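Local coordinates for protein cleavage stimulation factor 77 (Encephalitozoon cuniculi, PDB 2UY1) that probably binds mRNA, and belongs to the Suppressor of forked family of pre-mRNA 3'-end cleavage factors, at residues 325-330 with 341-346; 359-364 with 371-376. All coordinates share one frame; numbering follows the deposited sequence.

Interaction 1: residues 325-330 with 341-346; sequences CAFIEY and NIFSSG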
ATOM      1  N   CYS B 325      16.018   2.113 -18.919  1.00 21.38           N
ATOM      2  CA  CYS B 325      16.813   3.066 -19.762  1.00 22.03           C
ATOM      3  C   CYS B 325      16.277   4.468 -19.719  1.00 20.53           C
ATOM      4  O   CYS B 325      17.049   5.435 -19.886  1.00 20.90           O
ATOM      5  CB  CYS B 325      16.855   2.653 -21.243  1.00 21.56           C
ATOM      6  SG  CYS B 325      17.914   1.197 -21.508  1.00 31.39           S
ATOM      7  N   ALA B 326      14.949   4.590 -19.624  1.00 18.70           N
ATOM      8  CA  ALA B 326      14.325   5.931 -19.552  1.00 19.15           C
ATOM      9  C   ALA B 326      14.719   6.635 -18.238  1.00 18.78           C
ATOM     10  O   ALA B 326      15.040   7.866 -18.186  1.00 19.84           O
ATOM     11  CB  ALA B 326      12.821   5.822 -19.703  1.00 17.70           C
ATOM     12  N   PHE B 327      14.744   5.838 -17.173  1.00 17.78           N
ATOM     13  CA  PHE B 327      15.146   6.343 -15.872  1.00 17.75           C
ATOM     14  C   PHE B 327      16.642   6.677 -15.843  1.00 16.26           C
ATOM     15  O   PHE B 327      17.042   7.604 -15.235  1.00 14.25           O
ATOM     16  CB  PHE B 327      14.912   5.329 -14.777  1.00 17.58           C
ATOM     17  CG  PHE B 327      13.463   5.100 -14.367  1.00 17.77           C
ATOM     18  CD1 PHE B 327      12.425   5.979 -14.684  1.00 18.88           C
ATOM     19  CD2 PHE B 327      13.185   4.007 -13.521  1.00 19.36           C
ATOM     20  CE1 PHE B 327      11.124   5.750 -14.225  1.00 16.89           C
ATOM     21  CE2 PHE B 327      11.861   3.760 -13.060  1.00 19.34           C
ATOM     22  CZ  PHE B 327      10.830   4.611 -13.443  1.00 17.13           C
ATOM     23  N   ILE B 328      17.508   5.839 -16.375  1.00 17.57           N
ATOM     24  CA  ILE B 328      18.905   6.297 -16.454  1.00 18.11           C
ATOM     25  C   ILE B 328      19.028   7.627 -17.245  1.00 16.20           C
ATOM     26  O   ILE B 328      19.853   8.443 -16.899  1.00 17.06           O
ATOM     27  CB  ILE B 328      19.787   5.315 -17.203  1.00 17.63           C
ATOM     28  CG1 ILE B 328      19.867   3.944 -16.499  1.00 17.91           C
ATOM     29  CG2 ILE B 328      21.137   5.969 -17.477  1.00 18.29           C
ATOM     30  CD1 ILE B 328      20.275   3.980 -15.058  1.00 13.72           C
ATOM     31  N   GLU B 329      18.256   7.792 -18.306  1.00 15.36           N
ATOM     32  CA  GLU B 329      18.497   8.889 -19.196  1.00 18.96           C
ATOM     33  C   GLU B 329      18.013  10.096 -18.473  1.00 19.42           C
ATOM     34  O   GLU B 329      18.681  11.089 -18.467  1.00 20.70           O
ATOM     35  CB  GLU B 329      17.818   8.755 -20.562  1.00 18.12           C
ATOM     36  CG  GLU B 329      18.503   7.779 -21.492  1.00 22.74           C
ATOM     37  CD  GLU B 329      19.789   8.340 -22.182  1.00 26.35           C
ATOM     38  OE1 GLU B 329      20.135   9.540 -22.084  1.00 25.47           O
ATOM     39  OE2 GLU B 329      20.445   7.534 -22.870  1.00 30.82           O
ATOM     40  N   TYR B 330      16.862   9.994 -17.808  1.00 22.09           N
ATOM     41  CA  TYR B 330      16.387  11.142 -16.995  1.00 22.24           C
ATOM     42  C   TYR B 330      17.373  11.576 -15.867  1.00 22.71           C
ATOM     43  O   TYR B 330      17.782  12.719 -15.826  1.00 22.12           O
ATOM     44  CB  TYR B 330      14.973  10.918 -16.420  1.00 22.47           C
ATOM     45  CG  TYR B 330      14.528  12.128 -15.657  1.00 24.24           C
ATOM     46  CD1 TYR B 330      14.349  13.345 -16.328  1.00 22.36           C
ATOM     47  CD2 TYR B 330      14.381  12.099 -14.265  1.00 25.13           C
ATOM     48  CE1 TYR B 330      13.981  14.524 -15.637  1.00 27.33           C
ATOM     49  CE2 TYR B 330      13.999  13.289 -13.554  1.00 26.23           C
ATOM     50  CZ  TYR B 330      13.826  14.478 -14.271  1.00 26.11           C
ATOM     51  OH  TYR B 330      13.429  15.650 -13.635  1.00 32.57           O
ATOM     52  N   ASN B 341      10.571   9.362 -25.115  1.00 26.10           N
ATOM     53  CA  ASN B 341      10.740   8.585 -26.320  1.00 25.41           C
ATOM     54  C   ASN B 341      11.080   7.145 -26.050  1.00 24.28           C
ATOM     55  O   ASN B 341      10.558   6.301 -26.716  1.00 22.37           O
ATOM     56  CB  ASN B 341      11.658   9.301 -27.329  1.00 27.02           C
ATOM     57  CG  ASN B 341      11.020  10.608 -27.811  1.00 29.07           C
ATOM     58  OD1 ASN B 341      10.656  10.739 -28.956  1.00 34.30           O
ATOM     59  ND2 ASN B 341      10.802  11.540 -26.899  1.00 35.29           N
ATOM     60  N   ILE B 342      11.875   6.869 -25.021  1.00 22.72           N
ATOM     61  CA  ILE B 342      12.168   5.468 -24.659  1.00 23.11           C
ATOM     62  C   ILE B 342      10.933   4.741 -24.124  1.00 23.00           C
ATOM     63  O   ILE B 342      10.655   3.601 -24.505  1.00 24.28           O
ATOM     64  CB  ILE B 342      13.366   5.403 -23.668  1.00 21.22           C
ATOM     65  CG1 ILE B 342      14.579   6.086 -24.286  1.00 22.81           C
ATOM     66  CG2 ILE B 342      13.613   3.994 -23.229  1.00 26.09           C
ATOM     67  CD1 ILE B 342      15.781   6.221 -23.416  1.00 20.12           C
ATOM     68  N   PHE B 343      10.169   5.413 -23.254  1.00 23.13           N
ATOM     69  CA  PHE B 343       8.890   4.851 -22.743  1.00 21.67           C
ATOM     70  C   PHE B 343       7.898   4.609 -23.901  1.00 21.81           C
ATOM     71  O   PHE B 343       7.221   3.578 -23.928  1.00 21.14           O
ATOM     72  CB  PHE B 343       8.220   5.837 -21.787  1.00 20.59           C
ATOM     73  CG  PHE B 343       8.613   5.718 -20.326  1.00 18.53           C
ATOM     74  CD1 PHE B 343       9.216   6.787 -19.696  1.00 16.45           C
ATOM     75  CD2 PHE B 343       8.234   4.614 -19.553  1.00 16.71           C
ATOM     76  CE1 PHE B 343       9.574   6.703 -18.342  1.00 14.37           C
ATOM     77  CE2 PHE B 343       8.563   4.537 -18.171  1.00 12.69           C
ATOM     78  CZ  PHE B 343       9.250   5.588 -17.573  1.00 17.38           C
ATOM     79  N   SER B 344       7.803   5.584 -24.813  1.00 23.14           N
ATOM     80  CA  SER B 344       6.916   5.542 -25.994  1.00 24.92           C
ATOM     81  C   SER B 344       7.274   4.355 -26.905  1.00 25.47           C
ATOM     82  O   SER B 344       6.392   3.545 -27.208  1.00 28.30           O
ATOM     83  CB  SER B 344       6.989   6.869 -26.777  1.00 25.90           C
ATOM     84  OG  SER B 344       6.460   7.979 -26.034  1.00 27.77           O
ATOM     85  N   SER B 345       8.543   4.232 -27.304  1.00 25.52           N
ATOM     86  CA  SER B 345       9.079   3.016 -28.013  1.00 24.99           C
ATOM     87  C   SER B 345       8.720   1.732 -27.362  1.00 24.79           C
ATOM     88  O   SER B 345       8.278   0.800 -28.018  1.00 24.70           O
ATOM     89  CB  SER B 345      10.580   3.028 -28.009  1.00 24.65           C
ATOM     90  OG  SER B 345      11.002   4.156 -28.696  1.00 26.65           O
ATOM     91  N   GLY B 346       8.948   1.656 -26.056  1.00 25.16           N
ATOM     92  CA  GLY B 346       8.639   0.469 -25.317  1.00 25.90           C
ATOM     93  C   GLY B 346       7.190   0.108 -25.324  1.00 26.19           C
ATOM     94  O   GLY B 346       6.872  -1.042 -25.280  1.00 26.43           O
TER
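The ring of F343 takes the methyl group of A326 on one face: A326 CB sits 4.0 Å from the ring centroid, 27° off the normal, a CH-pi contact displaced toward the CD1-CE1 side. Its closest ring atom is F343 CE1, 3.6 Å from A326 CB. F360, on the following helix, lies almost parallel against the other face, so the ring is held between a methyl group and a second aromatic. The edge is taken by F327, whose CE1 comes within 3.8 Å of F343 CZ. The two rings approach at a slant, with no stacked overlap. F327 gets there because CG lies beside its backbone N (chi1 -73°), which swings the ring toward the neighbouring helix although its CB starts off to the flank.

Next to the rings, I342 divides its work between two branches. CG2 packs 4.0 Å from C325 CB and also meets the backbone N of A326. The other branch runs out extended to place CD1 3.7 Å from E329 CG and 3.8 Å from the carbonyl O of C325. E329 crosses this branch nearly at right angles and offers only its aliphatic part; its carboxylate goes to a salt bridge with R306. At A326 the small side chain lets the backbones close in, its CA lying 5.6 Å from that of I342.

No hydrogen bond crosses between the two segments; what meets there is apolar side chain and aliphatic chain. Segments 325-330 and 341-346 run antiparallel, at 172° with axes 9.3 Å apart. Such an antiparallel pair of successive helices joined by a short loop is consistent with the half-a-TPR (HAT) array of the Suppressor of forked family.

Interaction 2: residues 359-364 with 371-376; sequences EFFLFL and ENARAL
L376 drives its CD2 methyl onto the ring of F360, and this is the tight end of the contact. L376 CD2 is 3.6 Å from the centroid, 22° off the normal. It stands over the CG-CD2 bond, 3.4 Å from F360 CG, while CD1 of the same leucine lies above the ring plane but beyond the CD2-CE2 edge. With CG anti to its backbone N (chi1 177°), L376 reaches straight across between the helices. L364 meets it roughly at right angles, its CD1 3.9 Å from L376 CD2. Packing stays close one turn further along, where L364 CB rests 3.8 Å from A373 CB. F361 closes this flank: the carbonyl O of A373 lies in the ring plane at the CD1-CE1 edge, 3.5 Å from F361 CE1, and M386 and M390 of helix 384-397 back the ring.

The rim at N372 is looser. Its CB is 4.1 Å from L364 CD1, its ND2 hydrogen-bonds D369 in the turn between the helices, and Y340 packs on it. The outward side of helix 370-379 carries the exposed E371 and A375; R374 points away and forms a salt bridge with E394.

Segments 359-364 and 371-376 are antiparallel but splayed, at 152°. With the short turn between their helices, this is consistent with a hairpin of a HAT-type alpha-solenoid, as in this family.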
ATOM      1  N   GLU B 359       3.957   3.076 -15.141  1.00 17.95           N
ATOM      2  CA  GLU B 359       5.243   3.629 -14.788  1.00 17.59           C
ATOM      3  C   GLU B 359       5.548   4.808 -15.661  1.00 17.41           C
ATOM      4  O   GLU B 359       6.198   5.671 -15.173  1.00 17.27           O
ATOM      5  CB  GLU B 359       6.386   2.603 -14.903  1.00 20.40           C
ATOM      6  CG  GLU B 359       6.411   1.478 -13.858  1.00 20.06           C
ATOM      7  CD  GLU B 359       6.664   1.949 -12.419  1.00 23.05           C
ATOM      8  OE1 GLU B 359       7.427   2.904 -12.270  1.00 21.76           O
ATOM      9  OE2 GLU B 359       6.099   1.371 -11.441  1.00 24.65           O
ATOM     10  N   PHE B 360       5.087   4.818 -16.928  1.00 15.79           N
ATOM     11  CA  PHE B 360       5.236   5.974 -17.851  1.00 14.72           C
ATOM     12  C   PHE B 360       4.373   7.144 -17.361  1.00 15.27           C
ATOM     13  O   PHE B 360       4.851   8.237 -17.323  1.00 17.12           O
ATOM     14  CB  PHE B 360       4.745   5.609 -19.264  1.00 12.04           C
ATOM     15  CG  PHE B 360       5.089   6.610 -20.377  1.00 16.97           C
ATOM     16  CD1 PHE B 360       5.901   7.699 -20.171  1.00 18.69           C
ATOM     17  CD2 PHE B 360       4.604   6.380 -21.692  1.00 17.67           C
ATOM     18  CE1 PHE B 360       6.216   8.582 -21.191  1.00 13.78           C
ATOM     19  CE2 PHE B 360       4.897   7.250 -22.703  1.00 17.22           C
ATOM     20  CZ  PHE B 360       5.679   8.364 -22.463  1.00 15.11           C
ATOM     21  N   PHE B 361       3.099   6.911 -17.070  1.00 13.98           N
ATOM     22  CA  PHE B 361       2.258   7.992 -16.620  1.00 14.69           C
ATOM     23  C   PHE B 361       2.754   8.597 -15.337  1.00 13.80           C
ATOM     24  O   PHE B 361       2.803   9.810 -15.219  1.00 16.54           O
ATOM     25  CB  PHE B 361       0.786   7.592 -16.534  1.00 13.24           C
ATOM     26  CG  PHE B 361      -0.069   8.644 -15.849  1.00 14.32           C
ATOM     27  CD1 PHE B 361      -0.305   9.895 -16.487  1.00 10.09           C
ATOM     28  CD2 PHE B 361      -0.566   8.419 -14.563  1.00 10.25           C
ATOM     29  CE1 PHE B 361      -1.045  10.943 -15.845  1.00 14.63           C
ATOM     30  CE2 PHE B 361      -1.336   9.454 -13.911  1.00 13.65           C
ATOM     31  CZ  PHE B 361      -1.566  10.714 -14.610  1.00  9.08           C
ATOM     32  N   LEU B 362       3.145   7.779 -14.385  1.00 14.74           N
ATOM     33  CA  LEU B 362       3.454   8.280 -13.027  1.00 15.89           C
ATOM     34  C   LEU B 362       4.809   8.956 -13.003  1.00 15.98           C
ATOM     35  O   LEU B 362       5.071   9.877 -12.221  1.00 12.89           O
ATOM     36  CB  LEU B 362       3.422   7.171 -11.981  1.00 15.42           C
ATOM     37  CG  LEU B 362       2.052   6.530 -11.664  1.00 14.87           C
ATOM     38  CD1 LEU B 362       2.271   5.369 -10.733  1.00 19.26           C
ATOM     39  CD2 LEU B 362       0.964   7.507 -11.061  1.00 16.37           C
ATOM     40  N   PHE B 363       5.687   8.471 -13.884  1.00 17.99           N
ATOM     41  CA  PHE B 363       6.960   9.126 -14.137  1.00 17.11           C
ATOM     42  C   PHE B 363       6.672  10.510 -14.713  1.00 15.96           C
ATOM     43  O   PHE B 363       7.268  11.485 -14.331  1.00 17.06           O
ATOM     44  CB  PHE B 363       7.779   8.354 -15.187  1.00 16.20           C
ATOM     45  CG  PHE B 363       8.966   9.134 -15.705  1.00 17.02           C
ATOM     46  CD1 PHE B 363      10.130   9.278 -14.921  1.00 17.25           C
ATOM     47  CD2 PHE B 363       8.951   9.692 -16.967  1.00 18.57           C
ATOM     48  CE1 PHE B 363      11.240  10.017 -15.409  1.00 16.52           C
ATOM     49  CE2 PHE B 363      10.044  10.454 -17.453  1.00 18.71           C
ATOM     50  CZ  PHE B 363      11.186  10.622 -16.668  1.00 16.40           C
ATOM     51  N   LEU B 364       5.824  10.627 -15.717  1.00 16.91           N
ATOM     52  CA  LEU B 364       5.646  12.011 -16.253  1.00 16.06           C
ATOM     53  C   LEU B 364       5.009  12.960 -15.184  1.00 16.60           C
ATOM     54  O   LEU B 364       5.300  14.150 -15.081  1.00 16.88           O
ATOM     55  CB  LEU B 364       4.765  11.960 -17.513  1.00 16.90           C
ATOM     56  CG  LEU B 364       5.398  11.291 -18.748  1.00 14.07           C
ATOM     57  CD1 LEU B 364       4.362  11.213 -19.872  1.00 14.61           C
ATOM     58  CD2 LEU B 364       6.643  12.079 -19.237  1.00 16.68           C
ATOM     59  N   GLU B 371       1.759  18.579 -19.156  1.00 25.33           N
ATOM     60  CA  GLU B 371       1.110  18.546 -20.432  1.00 25.69           C
ATOM     61  C   GLU B 371       1.238  17.189 -21.108  1.00 24.24           C
ATOM     62  O   GLU B 371       0.267  16.675 -21.662  1.00 24.27           O
ATOM     63  CB  GLU B 371       1.705  19.654 -21.335  1.00 28.30           C
ATOM     64  CG  GLU B 371       1.549  21.083 -20.766  1.00 33.34           C
ATOM     65  CD  GLU B 371       0.125  21.634 -20.950  1.00 43.36           C
ATOM     66  OE1 GLU B 371      -0.172  22.056 -22.103  1.00 44.96           O
ATOM     67  OE2 GLU B 371      -0.689  21.621 -19.952  1.00 48.55           O
ATOM     68  N   ASN B 372       2.431  16.603 -21.073  1.00 22.36           N
ATOM     69  CA  ASN B 372       2.623  15.260 -21.579  1.00 22.61           C
ATOM     70  C   ASN B 372       1.910  14.183 -20.795  1.00 21.67           C
ATOM     71  O   ASN B 372       1.354  13.250 -21.394  1.00 20.16           O
ATOM     72  CB  ASN B 372       4.110  14.913 -21.714  1.00 21.49           C
ATOM     73  CG  ASN B 372       4.744  15.665 -22.845  1.00 25.07           C
ATOM     74  OD1 ASN B 372       3.925  15.986 -23.890  1.00 25.84           O
ATOM     75  ND2 ASN B 372       5.931  15.976 -22.797  1.00 22.48           N
ATOM     76  N   ALA B 373       1.969  14.315 -19.468  1.00 20.99           N
ATOM     77  CA  ALA B 373       1.270  13.407 -18.583  1.00 20.40           C
ATOM     78  C   ALA B 373      -0.192  13.358 -18.961  1.00 20.37           C
ATOM     79  O   ALA B 373      -0.761  12.264 -19.111  1.00 21.13           O
ATOM     80  CB  ALA B 373       1.475  13.810 -17.076  1.00 19.55           C
ATOM     81  N   ARG B 374      -0.810  14.520 -19.132  1.00 21.76           N
ATOM     82  CA  ARG B 374      -2.253  14.595 -19.371  1.00 22.33           C
ATOM     83  C   ARG B 374      -2.670  14.002 -20.718  1.00 23.11           C
ATOM     84  O   ARG B 374      -3.647  13.249 -20.788  1.00 23.26           O
ATOM     85  CB  ARG B 374      -2.768  16.025 -19.274  1.00 22.77           C
ATOM     86  CG  ARG B 374      -2.810  16.613 -17.889  1.00 22.91           C
ATOM     87  CD  ARG B 374      -3.101  18.106 -18.074  1.00 26.85           C
ATOM     88  NE  ARG B 374      -3.287  18.852 -16.829  1.00 31.48           N
ATOM     89  CZ  ARG B 374      -4.255  18.645 -15.943  1.00 31.46           C
ATOM     90  NH1 ARG B 374      -5.142  17.674 -16.109  1.00 36.55           N
ATOM     91  NH2 ARG B 374      -4.339  19.407 -14.866  1.00 30.47           N
ATOM     92  N   ALA B 375      -1.909  14.320 -21.758  1.00 22.71           N
ATOM     93  CA  ALA B 375      -2.102  13.710 -23.089  1.00 23.96           C
ATOM     94  C   ALA B 375      -1.941  12.200 -23.109  1.00 23.65           C
ATOM     95  O   ALA B 375      -2.670  11.500 -23.833  1.00 24.47           O
ATOM     96  CB  ALA B 375      -1.144  14.337 -24.093  1.00 22.28           C
ATOM     97  N   LEU B 376      -0.969  11.686 -22.349  1.00 23.89           N
ATOM     98  CA  LEU B 376      -0.773  10.238 -22.279  1.00 22.31           C
ATOM     99  C   LEU B 376      -1.971   9.542 -21.563  1.00 22.78           C
ATOM    100  O   LEU B 376      -2.507   8.523 -22.075  1.00 22.36           O
ATOM    101  CB  LEU B 376       0.580   9.879 -21.640  1.00 22.84           C
ATOM    102  CG  LEU B 376       0.864   8.388 -21.459  1.00 23.06           C
ATOM    103  CD1 LEU B 376       1.116   7.677 -22.865  1.00 16.95           C
ATOM    104  CD2 LEU B 376       1.995   8.124 -20.442  1.00 20.09           C
TER

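In the fold
Interactions 1 and 2 are successive layers of one helical stack, their centres about 12 Å apart, and both are buried and free of hydrogen bonds across their segments. Helices 337-349 and 354-367 join them: the F360 ring is the element the two contacts share, and F363 CD2 packs 3.3 Å from F343 CE1. Interaction 1 is the more nearly antiparallel and buries 246 Å²; interaction 2 is more splayed yet buries 316 Å². Both use phenylalanine and alanine, to which interaction 2 adds L364 and L376, and interaction 1 I342 and the aliphatic part of E329. The other protein chain of the assembly touches segment 325-330, on residues outside the contact itself, but not interaction 2.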